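Local coordinates for pirin-like protein (Geobacillus kaustophilus, PDB 2P17) that is of unknown function but belongs to the pirin family of cupin-fold proteins and binds one iron ion per subunit, at residues 64-69 with 81-86; 85-90 with 131-136; 117-122 with 243-248; 193-198 with 236-241. One frame throughout, in Å; residues are numbered along the deposited sequence.

Contact 1: residues 64-69 with 81-86; sequences TYVISG and STLGPG
V66 and L83 pack with their side chains crossing obliquely, V66 CG2 touching L83 CD1 at 3.7 Å. The other branch of V66, CG1, stands anti to the backbone N (chi1 174°) and rests against the carbonyl of G84. Its CB is close to the same group, V66 CB to G84 O being 3.5 Å. Y65 leaves the backbone in the other direction, away from 81-86, yet the end of its ring comes back to G86. Y65 OH lies 3.7 Å from G86 CA, and G86 O lies obliquely to the ring, nearest CE1. I67 CG1 meets the ring at its edge, in the ring plane. The hydroxyl is hydrogen-bonded to E171 of the C-terminal half. An alanine in place of Y65 is likely to open a gap beside G86 and leave E171 short of a hydrogen-bond partner. The backbones are joined by one bond, G86 N to V66 O, at 2.7 Å and an N-H...O angle of 161°. P85 CD sits 3.3 Å from G69 O, a buried oxygen with no polar partner in the model. I67 and S68 both face H110 of strand 109-117, a classic beta bulge at the corner the chain turns at I67, in the N-terminal cupin domain that holds the iron.

Contact 2: residues 85-90 with 131-136; sequences PGDVQW and NLRSKD
V88 and L132 form an antiparallel hydrogen-bonded pair, V88 N to L132 O at 3.0 Å and L132 N to V88 O at 2.8 Å, with Q89 and N131 as the adjoining non-hydrogen-bonded pair. Just before the strand, D87 uses both carboxylate oxygens across the contact. D87 OD1 takes the backbone N of S134 on its anti side, at 2.9 Å and nearly straight (172°). D87 OD2 makes a salt bridge with R133 NH1 at 3.0 Å. That oxygen lies in the guanidinium plane, but NH1 comes from above the carboxylate plane; the two planes stand 87° apart. R133 reaches it by bending at chi2 (-66°). G84 N also donates to D87 OD2, so the carboxylate is held from several directions. One water links G86 O to S134 OG, and another links D87 OD1 to K135 N. On the face with V88 and L132, L132 CD1 touches both V88 CG1 (3.9 Å) and W90 CE3 (4.1 Å). V63 and Y65 of strand 60-66 pack on V88 here, and M169 of strand 167-174 touches both V88 and W90. Strand 88-92 thus lies between strands 60-66 and 128-132, with 167-174 packed over it.

Contact 3: residues 117-122 with 243-248; sequences NLPSAY and EPVNEP
The carboxylate of E247 has P119 CA and CB on one side of its plane, with E247 OE1 3.4 Å from P119 CA and E247 OE2 3.8 Å from P119 CB. V245 CG1, from its own loop, lies over the same face. E247 OE1 turns its syn lone pair to the backbone N of S120, which donates at 2.8 Å with an N-H...O angle of 160°. E247 OE2 receives a water that in turn accepts from A121 N. Two successive backbone N-H groups are therefore served by one carboxylate, one directly and one through water. The side chain of E247 is extended beyond CG (chi2 172°), which carries the charge across to the other loop. The P119 ring and the V245 side chain cross at about a right angle. V245 CG1 is 3.8 Å from P119 CB, while P119 CG touches both methyl branches. V245 CG2 also comes within 4.2 Å of N117 O. A leucine in place of E247 would probably leave S120 N without its acceptor and break the water link to A121 N. The S120 loop holds its own turn, Y122 N bonding to P119 O. The opposite loop has further support from D37, whose carboxylate accepts from V245 N and N246 N. The contact lies toward the surface. It ties the loop after strand 109-117 to the segment that follows strand 235-242, so it joins the two halves of the two-domain cupin fold of the pirin family.

Contact 4: residues 193-198 with 236-241; sequences YILEGS and RLLLYA
L195 lays its CD1 over the base of R236 and the branch point of L238, L195 CD1 being 4.0 Å from R236 CG and 4.1 Å from L238 CG. L195 and E196 together face R236 in a classic beta bulge, set in an antiparallel pair of strands of the C-terminal cupin domain. The register shifts by one residue here. Before the bulge, Y193 and L238 are a hydrogen-bonded pair, with Y193 N to L238 O at 2.8 Å and a second bond from L238 N to Y193 O. I194 and L237 are the non-hydrogen-bonded pair beside it. L237 CB is set against the neighbouring strand, 3.4 Å from Y193 O. After the bulge, R236 N donates to E196 O. E196 and R236 come together through their aliphatic roots, CB to CB at 3.9 Å, and the charged ends stay apart. R236 has CG anti to the backbone N (chi1 -170°) and runs extended on to NE, which carries its guanidinium to E171 of strand 167-174, where NH2 makes a salt bridge. Around the L195 end, Y65 and L112 of the N-terminal half pack on L195 and L238, so this face belongs to the interface between the domains. At the bulge itself one carbonyl serves two donors: R236 O accepts from L195 N at 2.8 Å and from E196 N at 3.2 Å.

In the fold
From the N terminus, contact 1 closes first, joining 64-69 to 81-86 across the 11 residues that hold strand 71-75 and the start of its antiparallel neighbour 79-83. Contact 2 starts on the residues where contact 1 ends, sharing P85 and G86, and closes a loop of 40 residues at 131-136. Strands 60-66 and 88-92 are neighbours, so the two contacts build one region of the N-terminal domain. Contact 3 opens at 117, before contact 2 has closed, so these two cross. It spans 120 residues to 243-248 and bridges the domains. Contact 4, wholly C-terminal, falls within that span. It meets contact 1 across the domain interface, where I67 packs on L195.

Contact 1: residues 64-69 with 81-86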
loop_
_atom_site.group_PDB
_atom_site.type_symbol
_atom_site.label_atom_id
_atom_site.label_comp_id
_atom_site.label_asym_id
_atom_site.label_seq_id
_atom_site.Cartn_x
_atom_site.Cartn_y
_atom_site.Cartn_z
ATOM N N THR A 64 7.039 -1.600 0.159
ATOM C CA THR A 64 6.990 -2.078 1.542
ATOM C C THR A 64 6.608 -0.947 2.470
ATOM O O THR A 64 7.158 0.144 2.359
ATOM C CB THR A 64 8.367 -2.584 2.007
ATOM O OG1 THR A 64 8.953 -3.411 0.996
ATOM C CG2 THR A 64 8.253 -3.385 3.303
ATOM N N TYR A 65 5.639 -1.199 3.351
ATOM C CA TYR A 65 5.333 -0.299 4.458
ATOM C C TYR A 65 5.683 -1.021 5.754
ATOM O O TYR A 65 5.220 -2.142 5.986
ATOM C CB TYR A 65 3.852 0.128 4.448
ATOM C CG TYR A 65 3.454 0.938 5.677
ATOM C CD1 TYR A 65 3.491 2.332 5.662
ATOM C CD2 TYR A 65 3.057 0.304 6.849
ATOM C CE1 TYR A 65 3.142 3.077 6.786
ATOM C CE2 TYR A 65 2.706 1.038 7.993
ATOM C CZ TYR A 65 2.754 2.418 7.953
ATOM O OH TYR A 65 2.407 3.133 9.089
ATOM N N VAL A 66 6.519 -0.399 6.580
ATOM C CA VAL A 66 6.887 -0.999 7.863
ATOM C C VAL A 66 5.932 -0.507 8.944
ATOM O O VAL A 66 5.875 0.692 9.239
ATOM C CB VAL A 66 8.367 -0.700 8.231
ATOM C CG1 VAL A 66 8.689 -1.205 9.621
ATOM C CG2 VAL A 66 9.294 -1.339 7.211
ATOM N N ILE A 67 5.156 -1.427 9.511
ATOM C CA ILE A 67 4.234 -1.074 10.590
ATOM C C ILE A 67 5.022 -0.873 11.874
ATOM O O ILE A 67 4.850 0.140 12.568
ATOM C CB ILE A 67 3.134 -2.148 10.779
ATOM C CG1 ILE A 67 2.372 -2.385 9.468
ATOM C CG2 ILE A 67 2.172 -1.744 11.917
ATOM C CD1 ILE A 67 1.450 -3.612 9.484
ATOM N N SER A 68 5.898 -1.831 12.182
ATOM C CA SER A 68 6.720 -1.769 13.377
ATOM C C SER A 68 8.018 -2.534 13.154
ATOM O O SER A 68 8.121 -3.366 12.241
ATOM C CB SER A 68 5.964 -2.320 14.589
ATOM O OG SER A 68 5.651 -3.693 14.419
ATOM N N GLY A 69 9.014 -2.249 13.983
ATOM C CA GLY A 69 10.320 -2.883 13.867
ATOM C C GLY A 69 11.281 -2.116 12.978
ATOM O O GLY A 69 10.918 -1.094 12.385
ATOM N N SER A 81 20.002 -0.233 2.610
ATOM C CA SER A 81 19.256 0.860 3.208
ATOM C C SER A 81 18.527 0.338 4.444
ATOM O O SER A 81 18.550 -0.856 4.723
ATOM C CB SER A 81 18.259 1.427 2.213
ATOM O OG SER A 81 17.170 0.539 2.036
ATOM N N THR A 82 17.910 1.245 5.193
ATOM C CA THR A 82 17.114 0.862 6.357
ATOM C C THR A 82 15.757 1.549 6.338
ATOM O O THR A 82 15.586 2.596 5.707
ATOM C CB THR A 82 17.820 1.197 7.689
ATOM O OG1 THR A 82 18.140 2.589 7.730
ATOM C CG2 THR A 82 19.096 0.358 7.878
ATOM N N LEU A 83 14.802 0.924 7.017
ATOM C CA LEU A 83 13.462 1.473 7.213
ATOM C C LEU A 83 13.068 1.282 8.655
ATOM O O LEU A 83 13.380 0.253 9.248
ATOM C CB LEU A 83 12.413 0.757 6.350
ATOM C CG LEU A 83 12.253 0.992 4.841
ATOM C CD1 LEU A 83 11.027 0.270 4.337
ATOM C CD2 LEU A 83 12.188 2.460 4.445
ATOM N N GLY A 84 12.378 2.273 9.207
ATOM C CA GLY A 84 11.803 2.142 10.545
ATOM C C GLY A 84 10.287 2.228 10.518
ATOM O O GLY A 84 9.681 2.291 9.435
ATOM N N PRO A 85 9.656 2.213 11.706
ATOM C CA PRO A 85 8.205 2.276 11.790
ATOM C C PRO A 85 7.619 3.456 11.032
ATOM O O PRO A 85 8.044 4.593 11.231
ATOM C CB PRO A 85 7.948 2.403 13.300
ATOM C CG PRO A 85 9.079 1.674 13.895
ATOM C CD PRO A 85 10.263 2.058 13.040
ATOM N N GLY A 86 6.661 3.161 10.154
ATOM C CA GLY A 86 5.987 4.193 9.371
ATOM C C GLY A 86 6.640 4.545 8.048
ATOM O O GLY A 86 6.092 5.344 7.295
#

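Contact 2: residues 85-90 with 131-136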
loop_
_atom_site.group_PDB
_atom_site.type_symbol
_atom_site.label_atom_id
_atom_site.label_comp_id
_atom_site.label_asym_id
_atom_site.label_seq_id
_atom_site.Cartn_x
_atom_site.Cartn_y
_atom_site.Cartn_z
ATOM N N PRO A 85 9.656 2.213 11.706
ATOM C CA PRO A 85 8.205 2.276 11.790
ATOM C C PRO A 85 7.619 3.456 11.032
ATOM O O PRO A 85 8.044 4.593 11.231
ATOM C CB PRO A 85 7.948 2.403 13.300
ATOM C CG PRO A 85 9.079 1.674 13.895
ATOM C CD PRO A 85 10.263 2.058 13.040
ATOM N N GLY A 86 6.661 3.161 10.154
ATOM C CA GLY A 86 5.987 4.193 9.371
ATOM C C GLY A 86 6.640 4.545 8.048
ATOM O O GLY A 86 6.092 5.344 7.295
ATOM N N ASP A 87 7.801 3.957 7.768
ATOM C CA ASP A 87 8.541 4.251 6.538
ATOM C C ASP A 87 8.140 3.317 5.405
ATOM O O ASP A 87 7.620 2.222 5.634
ATOM C CB ASP A 87 10.049 4.121 6.776
ATOM C CG ASP A 87 10.601 5.182 7.720
ATOM O OD1 ASP A 87 10.024 6.293 7.804
ATOM O OD2 ASP A 87 11.630 4.884 8.373
ATOM N N VAL A 88 8.405 3.769 4.181
ATOM C CA VAL A 88 8.059 3.016 2.971
ATOM C C VAL A 88 9.275 2.930 2.055
ATOM O O VAL A 88 10.145 3.799 2.078
ATOM C CB VAL A 88 6.841 3.687 2.254
ATOM C CG1 VAL A 88 6.613 3.154 0.834
ATOM C CG2 VAL A 88 5.562 3.512 3.095
ATOM N N GLN A 89 9.374 1.843 1.301
ATOM C CA GLN A 89 10.320 1.789 0.189
ATOM C C GLN A 89 9.611 1.336 -1.080
ATOM O O GLN A 89 8.657 0.545 -1.029
ATOM C CB GLN A 89 11.525 0.891 0.499
ATOM C CG GLN A 89 11.140 -0.565 0.720
ATOM C CD GLN A 89 12.252 -1.421 1.336
ATOM O OE1 GLN A 89 13.376 -0.966 1.549
ATOM N NE2 GLN A 89 11.925 -2.679 1.619
ATOM N N TRP A 90 10.097 1.831 -2.208
ATOM C CA TRP A 90 9.500 1.573 -3.508
ATOM C C TRP A 90 10.606 1.006 -4.389
ATOM O O TRP A 90 11.553 1.716 -4.737
ATOM C CB TRP A 90 8.980 2.887 -4.088
ATOM C CG TRP A 90 7.887 2.748 -5.097
ATOM C CD1 TRP A 90 8.001 2.319 -6.404
ATOM C CD2 TRP A 90 6.508 3.052 -4.889
ATOM N NE1 TRP A 90 6.762 2.350 -7.014
ATOM C CE2 TRP A 90 5.829 2.785 -6.102
ATOM C CE3 TRP A 90 5.768 3.519 -3.783
ATOM C CZ2 TRP A 90 4.446 2.964 -6.239
ATOM C CZ3 TRP A 90 4.398 3.696 -3.916
ATOM C CH2 TRP A 90 3.749 3.418 -5.138
ATOM N N ASN A 131 13.793 5.233 -1.196
ATOM C CA ASN A 131 13.566 5.154 0.244
ATOM C C ASN A 131 12.684 6.333 0.656
ATOM O O ASN A 131 13.067 7.498 0.506
ATOM C CB ASN A 131 14.911 5.168 0.981
ATOM C CG ASN A 131 14.783 4.804 2.439
ATOM O OD1 ASN A 131 14.448 5.645 3.264
ATOM N ND2 ASN A 131 15.048 3.542 2.764
ATOM N N LEU A 132 11.494 6.028 1.162
ATOM C CA LEU A 132 10.477 7.043 1.416
ATOM C C LEU A 132 10.221 7.188 2.908
ATOM O O LEU A 132 9.334 6.556 3.461
ATOM C CB LEU A 132 9.177 6.697 0.670
ATOM C CG LEU A 132 9.312 6.456 -0.834
ATOM C CD1 LEU A 132 7.988 5.977 -1.431
ATOM C CD2 LEU A 132 9.841 7.697 -1.565
ATOM N N ARG A 133 11.024 8.014 3.559
ATOM C CA ARG A 133 10.878 8.229 4.985
ATOM C C ARG A 133 9.591 8.980 5.267
ATOM O O ARG A 133 9.263 9.963 4.603
ATOM C CB ARG A 133 12.072 9.006 5.535
ATOM C CG ARG A 133 13.387 8.304 5.333
ATOM C CD ARG A 133 13.480 7.023 6.139
ATOM N NE ARG A 133 14.831 6.477 6.071
ATOM C CZ ARG A 133 15.313 5.533 6.867
ATOM N NH1 ARG A 133 14.556 4.986 7.809
ATOM N NH2 ARG A 133 16.568 5.127 6.708
ATOM N N SER A 134 8.857 8.507 6.265
ATOM C CA SER A 134 7.593 9.118 6.647
ATOM C C SER A 134 7.742 10.636 6.797
ATOM O O SER A 134 6.938 11.404 6.266
ATOM C CB SER A 134 7.110 8.494 7.956
ATOM O OG SER A 134 5.907 9.093 8.400
ATOM N N LYS A 135 8.798 11.054 7.487
ATOM C CA LYS A 135 9.010 12.467 7.795
ATOM C C LYS A 135 9.223 13.343 6.554
ATOM O O LYS A 135 9.024 14.558 6.611
ATOM C CB LYS A 135 10.187 12.628 8.768
ATOM C CG LYS A 135 11.535 12.251 8.159
ATOM N NZ LYS A 135 14.714 14.298 10.598
ATOM N N ASP A 136 9.612 12.726 5.440
ATOM C CA ASP A 136 9.910 13.465 4.211
ATOM C C ASP A 136 8.711 13.595 3.275
ATOM O O ASP A 136 8.794 14.289 2.264
ATOM C CB ASP A 136 11.085 12.830 3.445
ATOM C CG ASP A 136 12.411 12.933 4.194
ATOM O OD1 ASP A 136 12.609 13.920 4.942
ATOM O OD2 ASP A 136 13.260 12.031 4.027
HETATM O O HOH W 1 4.260 7.019 8.515
HETATM O O HOH W 2 10.438 8.866 8.829
#

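Contact 3: residues 117-122 with 243-248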
loop_
_atom_site.group_PDB
_atom_site.type_symbol
_atom_site.label_atom_id
_atom_site.label_comp_id
_atom_site.label_asym_id
_atom_site.label_seq_id
_atom_site.Cartn_x
_atom_site.Cartn_y
_atom_site.Cartn_z
ATOM N N ASN A 117 2.132 -4.296 -10.864
ATOM C CA ASN A 117 2.548 -4.751 -12.187
ATOM C C ASN A 117 3.199 -3.618 -12.966
ATOM O O ASN A 117 2.851 -2.451 -12.786
ATOM C CB ASN A 117 1.341 -5.275 -12.957
ATOM C CG ASN A 117 1.727 -6.192 -14.094
ATOM O OD1 ASN A 117 2.864 -6.656 -14.181
ATOM N ND2 ASN A 117 0.758 -6.482 -14.969
ATOM N N LEU A 118 4.159 -3.970 -13.818
ATOM C CA LEU A 118 4.671 -3.041 -14.823
ATOM C C LEU A 118 4.023 -3.369 -16.162
ATOM O O LEU A 118 3.938 -4.548 -16.536
ATOM C CB LEU A 118 6.193 -3.133 -14.960
ATOM C CG LEU A 118 7.057 -2.594 -13.804
ATOM C CD1 LEU A 118 8.516 -2.965 -13.976
ATOM C CD2 LEU A 118 6.935 -1.092 -13.712
ATOM N N PRO A 119 3.584 -2.330 -16.900
ATOM C CA PRO A 119 3.083 -2.561 -18.262
ATOM C C PRO A 119 4.216 -3.072 -19.146
ATOM O O PRO A 119 5.395 -2.850 -18.844
ATOM C CB PRO A 119 2.665 -1.169 -18.735
ATOM C CG PRO A 119 2.550 -0.338 -17.495
ATOM C CD PRO A 119 3.518 -0.908 -16.522
ATOM N N SER A 120 3.845 -3.757 -20.223
ATOM C CA SER A 120 4.826 -4.315 -21.155
ATOM C C SER A 120 5.885 -3.282 -21.555
ATOM O O SER A 120 7.075 -3.606 -21.633
ATOM C CB SER A 120 4.107 -4.845 -22.398
ATOM O OG SER A 120 5.025 -5.389 -23.320
ATOM N N ALA A 121 5.447 -2.044 -21.797
ATOM C CA ALA A 121 6.372 -0.981 -22.205
ATOM C C ALA A 121 7.501 -0.730 -21.209
ATOM O O ALA A 121 8.550 -0.212 -21.581
ATOM C CB ALA A 121 5.637 0.316 -22.477
ATOM N N TYR A 122 7.289 -1.080 -19.943
ATOM C CA TYR A 122 8.246 -0.741 -18.894
ATOM C C TYR A 122 8.819 -1.955 -18.183
ATOM O O TYR A 122 9.592 -1.802 -17.225
ATOM C CB TYR A 122 7.590 0.164 -17.848
ATOM C CG TYR A 122 7.040 1.469 -18.389
ATOM C CD1 TYR A 122 7.834 2.619 -18.426
ATOM C CD2 TYR A 122 5.721 1.569 -18.836
ATOM C CE1 TYR A 122 7.332 3.816 -18.919
ATOM C CE2 TYR A 122 5.211 2.775 -19.329
ATOM C CZ TYR A 122 6.028 3.893 -19.360
ATOM O OH TYR A 122 5.526 5.086 -19.837
ATOM N N GLU A 243 -3.787 3.125 -11.466
ATOM C CA GLU A 243 -4.323 3.058 -12.812
ATOM C C GLU A 243 -4.134 1.647 -13.364
ATOM O O GLU A 243 -3.001 1.187 -13.480
ATOM C CB GLU A 243 -3.569 4.043 -13.683
ATOM C CG GLU A 243 -3.973 4.023 -15.132
ATOM C CD GLU A 243 -3.334 5.163 -15.876
ATOM O OE1 GLU A 243 -2.180 4.999 -16.309
ATOM O OE2 GLU A 243 -3.994 6.221 -16.022
ATOM N N PRO A 244 -5.236 0.944 -13.698
ATOM C CA PRO A 244 -5.070 -0.393 -14.286
ATOM C C PRO A 244 -4.203 -0.431 -15.539
ATOM O O PRO A 244 -4.243 0.499 -16.350
ATOM C CB PRO A 244 -6.510 -0.816 -14.618
ATOM C CG PRO A 244 -7.337 -0.083 -13.609
ATOM C CD PRO A 244 -6.661 1.279 -13.519
ATOM N N VAL A 245 -3.430 -1.509 -15.665
ATOM C CA VAL A 245 -2.532 -1.723 -16.804
ATOM C C VAL A 245 -3.332 -2.242 -17.992
ATOM O O VAL A 245 -3.056 -1.871 -19.136
ATOM C CB VAL A 245 -1.374 -2.679 -16.430
ATOM C CG1 VAL A 245 -0.518 -2.982 -17.638
ATOM C CG2 VAL A 245 -0.525 -2.080 -15.323
ATOM N N ASN A 246 -4.340 -3.072 -17.717
ATOM C CA ASN A 246 -5.206 -3.610 -18.764
ATOM C C ASN A 246 -4.436 -4.416 -19.813
ATOM O O ASN A 246 -4.680 -4.296 -21.023
ATOM C CB ASN A 246 -6.031 -2.477 -19.403
ATOM C CG ASN A 246 -7.060 -1.894 -18.441
ATOM O OD1 ASN A 246 -7.773 -2.627 -17.763
ATOM N ND2 ASN A 246 -7.139 -0.573 -18.386
ATOM N N GLU A 247 -3.506 -5.233 -19.335
ATOM C CA GLU A 247 -2.755 -6.126 -20.219
ATOM C C GLU A 247 -2.857 -7.551 -19.732
ATOM O O GLU A 247 -2.840 -7.782 -18.524
ATOM C CB GLU A 247 -1.284 -5.713 -20.282
ATOM C CG GLU A 247 -1.068 -4.430 -21.032
ATOM C CD GLU A 247 0.354 -3.916 -20.937
ATOM O OE1 GLU A 247 1.216 -4.575 -20.305
ATOM O OE2 GLU A 247 0.584 -2.837 -21.499
ATOM N N PRO A 248 -2.946 -8.518 -20.678
ATOM C CA PRO A 248 -2.940 -9.930 -20.288
ATOM C C PRO A 248 -1.743 -10.209 -19.389
ATOM O O PRO A 248 -0.623 -9.791 -19.699
ATOM C CB PRO A 248 -2.793 -10.681 -21.618
ATOM C CD PRO A 248 -3.050 -8.324 -22.138
HETATM O O HOH W 3 2.661 -1.254 -22.134
#

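Contact 4: residues 193-198 with 236-241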
loop_
_atom_site.group_PDB
_atom_site.type_symbol
_atom_site.label_atom_id
_atom_site.label_comp_id
_atom_site.label_asym_id
_atom_site.label_seq_id
_atom_site.Cartn_x
_atom_site.Cartn_y
_atom_site.Cartn_z
ATOM N N TYR A 193 -6.471 -0.743 3.727
ATOM C CA TYR A 193 -6.238 -1.734 4.761
ATOM C C TYR A 193 -6.115 -1.015 6.090
ATOM O O TYR A 193 -5.373 -0.036 6.202
ATOM C CB TYR A 193 -4.970 -2.555 4.461
ATOM C CG TYR A 193 -4.668 -3.544 5.552
ATOM C CD1 TYR A 193 -5.419 -4.701 5.683
ATOM C CD2 TYR A 193 -3.653 -3.293 6.484
ATOM C CE1 TYR A 193 -5.154 -5.606 6.700
ATOM C CE2 TYR A 193 -3.389 -4.188 7.522
ATOM C CZ TYR A 193 -4.145 -5.347 7.605
ATOM O OH TYR A 193 -3.907 -6.257 8.619
ATOM N N ILE A 194 -6.846 -1.490 7.103
ATOM C CA ILE A 194 -6.913 -0.790 8.369
ATOM C C ILE A 194 -5.891 -1.357 9.349
ATOM O O ILE A 194 -5.913 -2.545 9.664
ATOM C CB ILE A 194 -8.341 -0.837 8.974
ATOM C CG1 ILE A 194 -9.334 -0.233 7.982
ATOM C CG2 ILE A 194 -8.378 -0.053 10.277
ATOM C CD1 ILE A 194 -10.794 -0.434 8.358
ATOM N N LEU A 195 -5.006 -0.481 9.825
ATOM C CA LEU A 195 -3.964 -0.863 10.773
ATOM C C LEU A 195 -4.446 -0.837 12.222
ATOM O O LEU A 195 -4.032 -1.677 13.039
ATOM C CB LEU A 195 -2.757 0.077 10.633
ATOM C CG LEU A 195 -2.065 0.058 9.268
ATOM C CD1 LEU A 195 -1.134 1.259 9.124
ATOM C CD2 LEU A 195 -1.327 -1.246 9.083
ATOM N N GLU A 196 -5.292 0.137 12.542
ATOM C CA GLU A 196 -5.677 0.423 13.937
ATOM C C GLU A 196 -7.068 1.028 13.931
ATOM O O GLU A 196 -7.390 1.852 13.073
ATOM C CB GLU A 196 -4.686 1.416 14.562
ATOM C CG GLU A 196 -4.778 1.598 16.078
ATOM C CD GLU A 196 -3.985 2.823 16.557
ATOM O OE1 GLU A 196 -3.146 3.351 15.783
ATOM O OE2 GLU A 196 -4.209 3.264 17.705
ATOM N N GLY A 197 -7.891 0.631 14.892
ATOM C CA GLY A 197 -9.191 1.258 15.080
ATOM C C GLY A 197 -10.280 0.774 14.145
ATOM O O GLY A 197 -10.253 -0.351 13.639
ATOM N N SER A 198 -11.263 1.640 13.941
ATOM C CA SER A 198 -12.452 1.304 13.172
ATOM C C SER A 198 -13.145 2.569 12.713
ATOM O O SER A 198 -12.880 3.665 13.217
ATOM C CB SER A 198 -13.432 0.474 14.007
ATOM O OG SER A 198 -13.831 1.180 15.166
ATOM N N ARG A 236 -6.192 4.325 11.977
ATOM C CA ARG A 236 -5.006 4.423 11.142
ATOM C C ARG A 236 -5.151 3.430 9.995
ATOM O O ARG A 236 -5.465 2.272 10.227
ATOM C CB ARG A 236 -3.734 4.142 11.944
ATOM C CG ARG A 236 -2.453 4.453 11.186
ATOM C CD ARG A 236 -1.253 4.447 12.131
ATOM N NE ARG A 236 -0.049 4.953 11.477
ATOM C CZ ARG A 236 0.995 5.476 12.118
ATOM N NH1 ARG A 236 0.997 5.585 13.449
ATOM N NH2 ARG A 236 2.040 5.901 11.426
ATOM N N LEU A 237 -4.941 3.888 8.762
ATOM C CA LEU A 237 -5.133 3.014 7.604
ATOM C C LEU A 237 -4.226 3.418 6.450
ATOM O O LEU A 237 -3.733 4.540 6.397
ATOM C CB LEU A 237 -6.605 3.011 7.166
ATOM C CG LEU A 237 -7.195 4.326 6.634
ATOM C CD1 LEU A 237 -6.832 4.606 5.174
ATOM C CD2 LEU A 237 -8.706 4.298 6.797
ATOM N N LEU A 238 -4.018 2.477 5.538
ATOM C CA LEU A 238 -3.339 2.732 4.271
ATOM C C LEU A 238 -4.322 2.554 3.131
ATOM O O LEU A 238 -5.016 1.554 3.065
ATOM C CB LEU A 238 -2.152 1.779 4.099
ATOM C CG LEU A 238 -0.987 1.973 5.070
ATOM C CD1 LEU A 238 -0.100 0.745 5.028
ATOM C CD2 LEU A 238 -0.209 3.231 4.750
ATOM N N LEU A 239 -4.375 3.535 2.237
ATOM C CA LEU A 239 -5.206 3.456 1.038
ATOM C C LEU A 239 -4.295 3.339 -0.174
ATOM O O LEU A 239 -3.351 4.127 -0.333
ATOM C CB LEU A 239 -6.102 4.697 0.915
ATOM C CG LEU A 239 -7.108 4.799 -0.237
ATOM C CD1 LEU A 239 -8.315 5.631 0.165
ATOM C CD2 LEU A 239 -6.455 5.396 -1.492
ATOM N N TYR A 240 -4.597 2.365 -1.034
ATOM C CA TYR A 240 -3.824 2.114 -2.246
ATOM C C TYR A 240 -4.778 2.149 -3.422
ATOM O O TYR A 240 -5.789 1.456 -3.405
ATOM C CB TYR A 240 -3.230 0.716 -2.227
ATOM C CG TYR A 240 -2.288 0.356 -1.103
ATOM C CD1 TYR A 240 -0.908 0.464 -1.272
ATOM C CD2 TYR A 240 -2.766 -0.166 0.103
ATOM C CE1 TYR A 240 -0.020 0.057 -0.253
ATOM C CE2 TYR A 240 -1.888 -0.569 1.117
ATOM C CZ TYR A 240 -0.519 -0.447 0.928
ATOM O OH TYR A 240 0.339 -0.859 1.927
ATOM N N ALA A 241 -4.465 2.931 -4.458
ATOM C CA ALA A 241 -5.290 2.929 -5.657
ATOM C C ALA A 241 -4.409 3.241 -6.835
ATOM O O ALA A 241 -3.501 4.054 -6.721
ATOM C CB ALA A 241 -6.405 3.951 -5.536
#